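Local coordinates for DUF3299 domain-containing protein (Pseudomonas aeruginosa, PDB 4HSP) that is of unknown function but belongs to the DUF3299 family, placed in the OB clan, and folds around a curled, mixed beta sheet, at residues P65-E70 with V74-L79; V80-A85 with P90-N95; E124-E129 with G134-A139. One frame throughout, in Å; residues are numbered along the deposited sequence.

Contact 1: P65-E70 with V74-L79; sequences PLEISE and VTEFLL
Leu66 and Glu67 meet Glu76 in a beta hairpin formed by the antiparallel strands 55-68 and 73-80, part of the curved sheet of an OB-clan domain. The pairing is irregular. Pro65 stands opposite Phe77, Glu67 opposite Glu76 and Ile68 opposite Val74, so the register slips twice and each slip is a beta bulge. At the first, Glu76 O accepts two backbone bonds, from Leu66 N at 2.8 Å and from Glu67 N at 3.1 Å; both donors come from the same face of the carbonyl plane. Further along, Thr75 N gives a straighter bond to Glu67 O.

Around the chain's corner at Glu76 the side chains take separate directions. Pro65 and Val74 share one face of the sheet, where Pro65 CB rests against both methyls of Val74, 3.7 Å from CG1. Phe77 starts out on this face too, its CB against Pro65 CA, but chi1 of 61° sets CG between the backbone N and the carbonyl carbon and carries the ring away toward Val100 and Val117. Leu66 turns its CD1 branch to Leu78, 3.8 Å from CD2, the two side chains crossing obliquely. Beyond Pro65 and Ile68 lies a second subunit, whose Ile68 and Leu66 pack on them.

On the opposite face Glu67 and Glu76 run side by side and point the same way, with their CB atoms 3.6 Å apart. Glu76 extends beyond CG, while Glu67 bends at chi2 (128°). Tyr99 OH is hydrogen-bonded to Glu76 OE1. The closeness of two like charges may raise the proton affinity of one of the pair. The carboxylate planes are turned 43° from each other, and Glu67 OE2 comes within 3.1 Å of Glu76 OE2, two acceptors side by side with no hydrogen bond between them.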
# COMPACT_ATOMS: atom_id res chain seq x y z
N PRO A 65 -10.83 7.29 -4.20
CA PRO A 65 -11.09 7.42 -5.64
C PRO A 65 -12.49 6.98 -6.05
O PRO A 65 -13.02 6.00 -5.51
CB PRO A 65 -10.02 6.54 -6.28
CG PRO A 65 -9.57 5.64 -5.24
CD PRO A 65 -9.74 6.32 -3.94
N LEU A 66 -13.06 7.70 -7.04
CA LEU A 66 -14.41 7.42 -7.54
C LEU A 66 -14.44 7.17 -9.04
O LEU A 66 -15.35 6.50 -9.52
CB LEU A 66 -15.36 8.59 -7.21
CG LEU A 66 -15.66 8.87 -5.76
CD1 LEU A 66 -16.55 10.07 -5.65
CD2 LEU A 66 -16.31 7.70 -5.08
N GLU A 67 -13.50 7.78 -9.78
CA GLU A 67 -13.41 7.68 -11.23
C GLU A 67 -11.95 7.66 -11.69
O GLU A 67 -11.13 8.44 -11.18
CB GLU A 67 -14.15 8.89 -11.86
CG GLU A 67 -14.77 8.62 -13.21
CD GLU A 67 -16.24 8.99 -13.30
OE1 GLU A 67 -17.05 8.45 -12.50
OE2 GLU A 67 -16.59 9.81 -14.18
N ILE A 68 -11.64 6.81 -12.68
CA ILE A 68 -10.31 6.69 -13.30
C ILE A 68 -10.41 7.18 -14.74
O ILE A 68 -11.36 6.84 -15.44
CB ILE A 68 -9.75 5.23 -13.23
CG1 ILE A 68 -9.55 4.77 -11.79
CG2 ILE A 68 -8.43 5.10 -14.01
CD1 ILE A 68 -9.46 3.27 -11.65
N SER A 69 -9.41 7.95 -15.18
CA SER A 69 -9.32 8.50 -16.53
C SER A 69 -8.77 7.47 -17.51
O SER A 69 -8.38 6.37 -17.12
CB SER A 69 -8.43 9.73 -16.55
OG SER A 69 -7.05 9.40 -16.48
N GLU A 70 -8.70 7.88 -18.79
CA GLU A 70 -8.15 7.10 -19.91
C GLU A 70 -6.64 6.85 -19.69
O GLU A 70 -6.13 5.77 -20.03
CB GLU A 70 -8.40 7.84 -21.25
CG GLU A 70 -9.85 7.80 -21.74
CD GLU A 70 -10.84 8.81 -21.15
OE1 GLU A 70 -10.47 9.59 -20.25
OE2 GLU A 70 -12.00 8.80 -21.62
N VAL A 74 -6.75 9.23 -11.21
CA VAL A 74 -7.99 9.49 -10.47
C VAL A 74 -8.40 10.93 -10.76
O VAL A 74 -7.63 11.85 -10.50
CB VAL A 74 -7.82 9.22 -8.97
CG1 VAL A 74 -9.09 9.59 -8.20
CG2 VAL A 74 -7.43 7.77 -8.73
N THR A 75 -9.59 11.11 -11.33
CA THR A 75 -10.06 12.44 -11.71
C THR A 75 -11.29 12.86 -10.91
O THR A 75 -11.66 14.03 -10.96
CB THR A 75 -10.32 12.48 -13.21
OG1 THR A 75 -11.17 11.39 -13.56
CG2 THR A 75 -9.01 12.43 -14.01
N GLU A 76 -11.94 11.92 -10.18
CA GLU A 76 -13.08 12.20 -9.30
C GLU A 76 -12.89 11.43 -8.02
O GLU A 76 -12.59 10.24 -8.05
CB GLU A 76 -14.45 11.90 -9.94
CG GLU A 76 -14.84 12.87 -11.06
CD GLU A 76 -16.18 12.65 -11.73
OE1 GLU A 76 -17.20 12.49 -11.01
OE2 GLU A 76 -16.23 12.69 -12.98
N PHE A 77 -13.00 12.10 -6.90
CA PHE A 77 -12.79 11.44 -5.62
C PHE A 77 -13.43 12.17 -4.47
O PHE A 77 -13.79 13.34 -4.59
CB PHE A 77 -11.28 11.31 -5.36
CG PHE A 77 -10.50 12.59 -5.27
CD1 PHE A 77 -10.34 13.24 -4.05
CD2 PHE A 77 -9.85 13.11 -6.39
CE1 PHE A 77 -9.56 14.39 -3.95
CE2 PHE A 77 -9.08 14.26 -6.30
CZ PHE A 77 -8.92 14.89 -5.07
N LEU A 78 -13.52 11.47 -3.31
CA LEU A 78 -13.94 12.08 -2.05
C LEU A 78 -12.68 12.45 -1.27
O LEU A 78 -11.77 11.63 -1.16
CB LEU A 78 -14.83 11.16 -1.20
CG LEU A 78 -16.11 10.57 -1.83
CD1 LEU A 78 -16.78 9.58 -0.86
CD2 LEU A 78 -17.13 11.68 -2.27
N LEU A 79 -12.62 13.70 -0.77
CA LEU A 79 -11.59 14.19 0.14
C LEU A 79 -12.18 14.05 1.52
O LEU A 79 -13.30 14.51 1.79
CB LEU A 79 -11.18 15.65 -0.16
CG LEU A 79 -9.97 16.17 0.62
CD1 LEU A 79 -8.66 15.39 0.20
CD2 LEU A 79 -9.81 17.65 0.40

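Contact 2: V80-A85 with P90-N95; sequences VPYYGA and PPPPSN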
# COMPACT_ATOMS: atom_id res chain seq x y z
N VAL A 80 -11.48 13.30 2.36
CA VAL A 80 -11.89 12.94 3.72
C VAL A 80 -10.74 13.30 4.70
O VAL A 80 -9.57 13.38 4.27
CB VAL A 80 -12.26 11.42 3.77
CG1 VAL A 80 -13.55 11.14 2.98
CG2 VAL A 80 -11.12 10.57 3.23
N PRO A 81 -11.04 13.47 6.00
CA PRO A 81 -9.98 13.88 6.94
C PRO A 81 -9.12 12.72 7.46
O PRO A 81 -8.18 12.95 8.23
CB PRO A 81 -10.77 14.53 8.11
CG PRO A 81 -12.22 14.38 7.78
CD PRO A 81 -12.36 13.41 6.67
N TYR A 82 -9.45 11.48 7.12
CA TYR A 82 -8.68 10.36 7.62
C TYR A 82 -8.65 9.26 6.60
O TYR A 82 -9.59 9.08 5.81
CB TYR A 82 -9.16 9.85 9.00
CG TYR A 82 -10.65 9.65 9.14
CD1 TYR A 82 -11.47 10.67 9.61
CD2 TYR A 82 -11.24 8.42 8.88
CE1 TYR A 82 -12.84 10.49 9.76
CE2 TYR A 82 -12.61 8.22 9.03
CZ TYR A 82 -13.41 9.26 9.48
OH TYR A 82 -14.77 9.11 9.65
N TYR A 83 -7.52 8.54 6.60
CA TYR A 83 -7.30 7.42 5.72
C TYR A 83 -8.25 6.30 6.10
O TYR A 83 -8.50 6.07 7.28
CB TYR A 83 -5.83 6.98 5.80
CG TYR A 83 -5.52 5.71 5.04
CD1 TYR A 83 -5.19 5.75 3.69
CD2 TYR A 83 -5.60 4.47 5.66
CE1 TYR A 83 -4.94 4.58 2.97
CE2 TYR A 83 -5.37 3.29 4.95
CZ TYR A 83 -5.04 3.35 3.61
OH TYR A 83 -4.77 2.18 2.93
N GLY A 84 -8.75 5.61 5.10
CA GLY A 84 -9.63 4.46 5.28
C GLY A 84 -11.11 4.77 5.30
O GLY A 84 -11.92 3.84 5.23
N ALA A 85 -11.48 6.06 5.42
CA ALA A 85 -12.87 6.52 5.44
C ALA A 85 -13.61 5.95 4.27
O ALA A 85 -13.11 6.05 3.14
CB ALA A 85 -12.92 8.04 5.40
N PRO A 90 -16.54 3.30 8.86
CA PRO A 90 -17.69 3.98 8.22
C PRO A 90 -17.38 5.36 7.64
O PRO A 90 -16.48 6.05 8.12
CB PRO A 90 -18.70 4.13 9.37
CG PRO A 90 -18.37 3.03 10.30
CD PRO A 90 -16.87 2.88 10.24
N PRO A 91 -18.14 5.82 6.61
CA PRO A 91 -17.91 7.17 6.07
C PRO A 91 -18.04 8.28 7.13
O PRO A 91 -18.88 8.16 8.04
CB PRO A 91 -19.04 7.33 5.04
CG PRO A 91 -19.48 5.99 4.72
CD PRO A 91 -19.25 5.14 5.92
N PRO A 92 -17.29 9.41 6.99
CA PRO A 92 -17.48 10.55 7.92
C PRO A 92 -18.85 11.23 7.70
O PRO A 92 -19.48 10.94 6.68
CB PRO A 92 -16.35 11.52 7.53
CG PRO A 92 -15.46 10.79 6.63
CD PRO A 92 -16.28 9.73 5.96
N PRO A 93 -19.31 12.16 8.58
CA PRO A 93 -20.54 12.92 8.27
C PRO A 93 -20.37 13.70 6.96
O PRO A 93 -19.23 13.99 6.58
CB PRO A 93 -20.70 13.86 9.46
CG PRO A 93 -19.87 13.27 10.52
CD PRO A 93 -18.71 12.65 9.84
N SER A 94 -21.48 14.02 6.25
CA SER A 94 -21.43 14.67 4.93
C SER A 94 -20.80 16.08 4.92
O SER A 94 -20.51 16.61 3.84
CB SER A 94 -22.82 14.72 4.31
OG SER A 94 -23.73 15.38 5.16
N ASN A 95 -20.57 16.67 6.10
CA ASN A 95 -19.95 17.99 6.21
C ASN A 95 -18.47 17.83 6.57
O ASN A 95 -17.80 18.81 6.90
CB ASN A 95 -20.71 18.90 7.19
CG ASN A 95 -20.82 18.40 8.61
OD1 ASN A 95 -20.38 17.30 8.96
ND2 ASN A 95 -21.47 19.20 9.46
O HOH W 1 -15.34 6.39 10.95
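Pro92 is the residue that fills this contact, its ring set among Val80, Pro81, Tyr82 and Ala85. Its CG lies 3.5 Å from Tyr82 OH and 3.8 Å from Tyr82 CZ, the ring and the phenol sliding past each other in opposite directions. On another side of the proline, Ala85 CB sits 3.8 Å from Pro92 CD. Val80 CG1 and Pro81 CD approach the same Pro92 CG less closely; Val80 crosses the proline at about a right angle. Tyr82 gets there because chi1 of 47° holds CG between the backbone N and the carbonyl carbon, turning the hydroxyl end in toward the prolines.

Toward Pro90 the fit is looser and water takes over. No direct hydrogen bond joins the two segments; Tyr82 OH stays 3.8 Å from Pro90 O, and a water bridges them, donating a hydrogen bond to Pro90 O at 3.1 Å and lying equally far from Tyr82 OH. The CB atoms of Pro90 and Pro91 point away from 80-85, and both residues pack on Tyr147 of a third subunit, while Pro92 O receives a bond from Gln41 NE2.

Both segments belong to the long connection between strands 73-80 and 98-102. Residues 90-93 have the backbone angles of a polyproline II stretch, whose Pro92 packs on Tyr82 and Ala85, the two end residues of a type II beta turn with Gly84 at its third position.

Contact 3: E124-E129 with G134-A139; sequences ENASSE and GYRMQA. With EDO (1,2-ethanediol), chain F; EDO (1,2-ethanediol), chain J; EDO (1,2-ethanediol), chain K.
Glu124 and Arg136 form a salt bridge, Glu124 OE2 to Arg136 NH1 at 3.3 Å. The oxygen lies well out of the guanidinium plane, so the attraction is between charges and no N-H points at it. The carboxylate has a second positive partner: its other oxygen, OE1, is salt-bridged to Lys122 NZ. With CG anti to the backbone N (chi1 -166°), Glu124 extends its chain across Arg136, bringing its carboxylate carbon CD 3.6 Å from Arg136 CD.

Among hydrogen bonds, the same NH1 makes a weak one to Asn125 O at 3.1 Å, bent to 129° at the hydrogen but near the guanidinium plane. Arg136 NE makes a straighter bond, also 3.1 Å, to O1 of an ethanediol probably left from crystallisation. These contacts sit where the weakly bonded strand 126-127 meets strand 132-144 in a short beta hairpin, with Ala126 and Ala133 bonded through their backbones and the longer strand passing on into the curved sheet.

Water joins the hairpin near Gly134: one molecule donates to Asn125 OD1 and to Gly134 O, both at 2.8 Å. O2 of a second ethanediol donates a hydrogen bond to Asn125 OD1 as well.

Apolar packing is slight. Ala126 CB lies over one face of the Arg136 guanidinium, offset toward its rim and 3.8 Å from NH1.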
# COMPACT_ATOMS: atom_id res chain seq x y z
N GLU A 124 -22.66 22.62 -2.19
CA GLU A 124 -23.59 21.91 -3.06
C GLU A 124 -23.56 20.44 -2.73
O GLU A 124 -22.48 19.88 -2.52
CB GLU A 124 -23.20 22.14 -4.53
CG GLU A 124 -24.27 21.75 -5.54
CD GLU A 124 -23.81 21.58 -6.99
OE1 GLU A 124 -22.88 22.30 -7.42
OE2 GLU A 124 -24.41 20.73 -7.68
N ASN A 125 -24.73 19.83 -2.68
CA ASN A 125 -24.85 18.42 -2.37
C ASN A 125 -24.30 17.55 -3.49
O ASN A 125 -24.43 17.90 -4.67
CB ASN A 125 -26.31 18.07 -2.07
CG ASN A 125 -26.73 18.51 -0.69
OD1 ASN A 125 -25.90 18.78 0.20
ND2 ASN A 125 -28.03 18.56 -0.46
N ALA A 126 -23.62 16.46 -3.10
CA ALA A 126 -23.04 15.48 -4.01
C ALA A 126 -23.21 14.07 -3.43
O ALA A 126 -22.84 13.81 -2.30
CB ALA A 126 -21.57 15.79 -4.26
N SER A 127 -23.82 13.19 -4.18
CA SER A 127 -24.03 11.85 -3.65
C SER A 127 -23.33 10.81 -4.48
O SER A 127 -23.12 10.99 -5.68
CB SER A 127 -25.51 11.53 -3.54
OG SER A 127 -26.15 11.72 -4.80
N SER A 128 -22.93 9.76 -3.81
CA SER A 128 -22.35 8.54 -4.35
C SER A 128 -22.90 7.42 -3.52
O SER A 128 -23.47 7.67 -2.45
CB SER A 128 -20.82 8.58 -4.35
OG SER A 128 -20.24 8.67 -3.06
N GLU A 129 -22.79 6.19 -4.00
CA GLU A 129 -23.30 5.04 -3.27
C GLU A 129 -22.44 4.81 -1.99
O GLU A 129 -22.92 4.23 -1.01
CB GLU A 129 -23.29 3.82 -4.19
CG GLU A 129 -24.37 2.79 -3.90
CD GLU A 129 -24.43 1.73 -4.98
OE1 GLU A 129 -24.74 2.08 -6.14
OE2 GLU A 129 -24.12 0.56 -4.67
N GLY A 134 -21.64 17.36 1.44
CA GLY A 134 -22.32 18.65 1.49
C GLY A 134 -21.52 19.73 0.78
O GLY A 134 -22.03 20.84 0.59
N TYR A 135 -20.30 19.37 0.34
CA TYR A 135 -19.34 20.25 -0.32
C TYR A 135 -18.79 19.64 -1.59
O TYR A 135 -18.65 18.42 -1.70
CB TYR A 135 -18.16 20.57 0.62
CG TYR A 135 -18.59 21.19 1.93
CD1 TYR A 135 -19.08 22.49 1.99
CD2 TYR A 135 -18.57 20.44 3.11
CE1 TYR A 135 -19.49 23.06 3.20
CE2 TYR A 135 -18.99 21.01 4.33
CZ TYR A 135 -19.44 22.32 4.36
OH TYR A 135 -19.84 22.89 5.54
N ARG A 136 -18.44 20.52 -2.55
CA ARG A 136 -17.83 20.17 -3.83
C ARG A 136 -16.62 21.08 -4.09
O ARG A 136 -16.54 22.21 -3.60
CB ARG A 136 -18.83 20.27 -4.99
CG ARG A 136 -19.98 19.29 -4.97
CD ARG A 136 -20.93 19.59 -6.09
NE ARG A 136 -20.68 18.73 -7.25
CZ ARG A 136 -21.58 17.91 -7.78
NH1 ARG A 136 -22.81 17.83 -7.27
NH2 ARG A 136 -21.26 17.16 -8.83
N MSE A 137 -15.68 20.58 -4.89
CA MSE A 137 -14.48 21.31 -5.27
C MSE A 137 -14.03 20.92 -6.67
O MSE A 137 -13.99 19.74 -7.04
CB MSE A 137 -13.37 21.05 -4.24
CG MSE A 137 -12.11 21.87 -4.41
SE MSE A 137 -11.24 22.00 -2.64
CE MSE A 137 -11.29 23.82 -2.53
N GLN A 138 -13.71 21.93 -7.46
CA GLN A 138 -13.12 21.81 -8.78
C GLN A 138 -11.68 22.17 -8.53
O GLN A 138 -11.36 23.35 -8.35
CB GLN A 138 -13.85 22.72 -9.79
CG GLN A 138 -13.36 22.55 -11.23
CD GLN A 138 -13.60 21.16 -11.79
OE1 GLN A 138 -14.70 20.61 -11.72
NE2 GLN A 138 -12.55 20.58 -12.38
N ALA A 139 -10.85 21.16 -8.35
CA ALA A 139 -9.45 21.36 -8.00
C ALA A 139 -8.59 21.93 -9.14
O ALA A 139 -8.69 21.49 -10.29
CB ALA A 139 -8.85 20.06 -7.50
C1 EDO F . -24.38 13.74 -7.53
O1 EDO F . -25.06 14.71 -6.74
C2 EDO F . -22.95 14.23 -7.87
O2 EDO F . -22.19 13.17 -8.45
C1 EDO J . -17.82 19.31 -8.96
O1 EDO J . -17.60 18.60 -7.74
C2 EDO J . -17.09 20.69 -9.00
O2 EDO J . -17.93 21.71 -8.47
C1 EDO K . -27.96 19.23 4.24
O1 EDO K . -28.91 18.52 3.46
C2 EDO K . -26.66 19.48 3.41
O2 EDO K . -26.08 18.25 2.94
O HOH W 2 -24.77 21.32 0.62

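How the contacts relate
Contacts 1 and 3 each join the arms of a beta hairpin in one curved sheet, whereas contact 2 holds two parts of the loop that follows directly on contact 1. Contact 2 is the buried one: proline and tyrosine packing, with a single bridging water. The hairpins are partly buried. Contact 1 relies on backbone bonds across bulges and sets two glutamates together at its exposed side; contact 3 instead balances a glutamate with an arginine, amid solvent and ethanediol. Leu78 CD1 packs against Ser128 OG between contacts 1 and 3, and Gly134 N probably bonds to Ser94 O, tying contact 3 to the loop of contact 2.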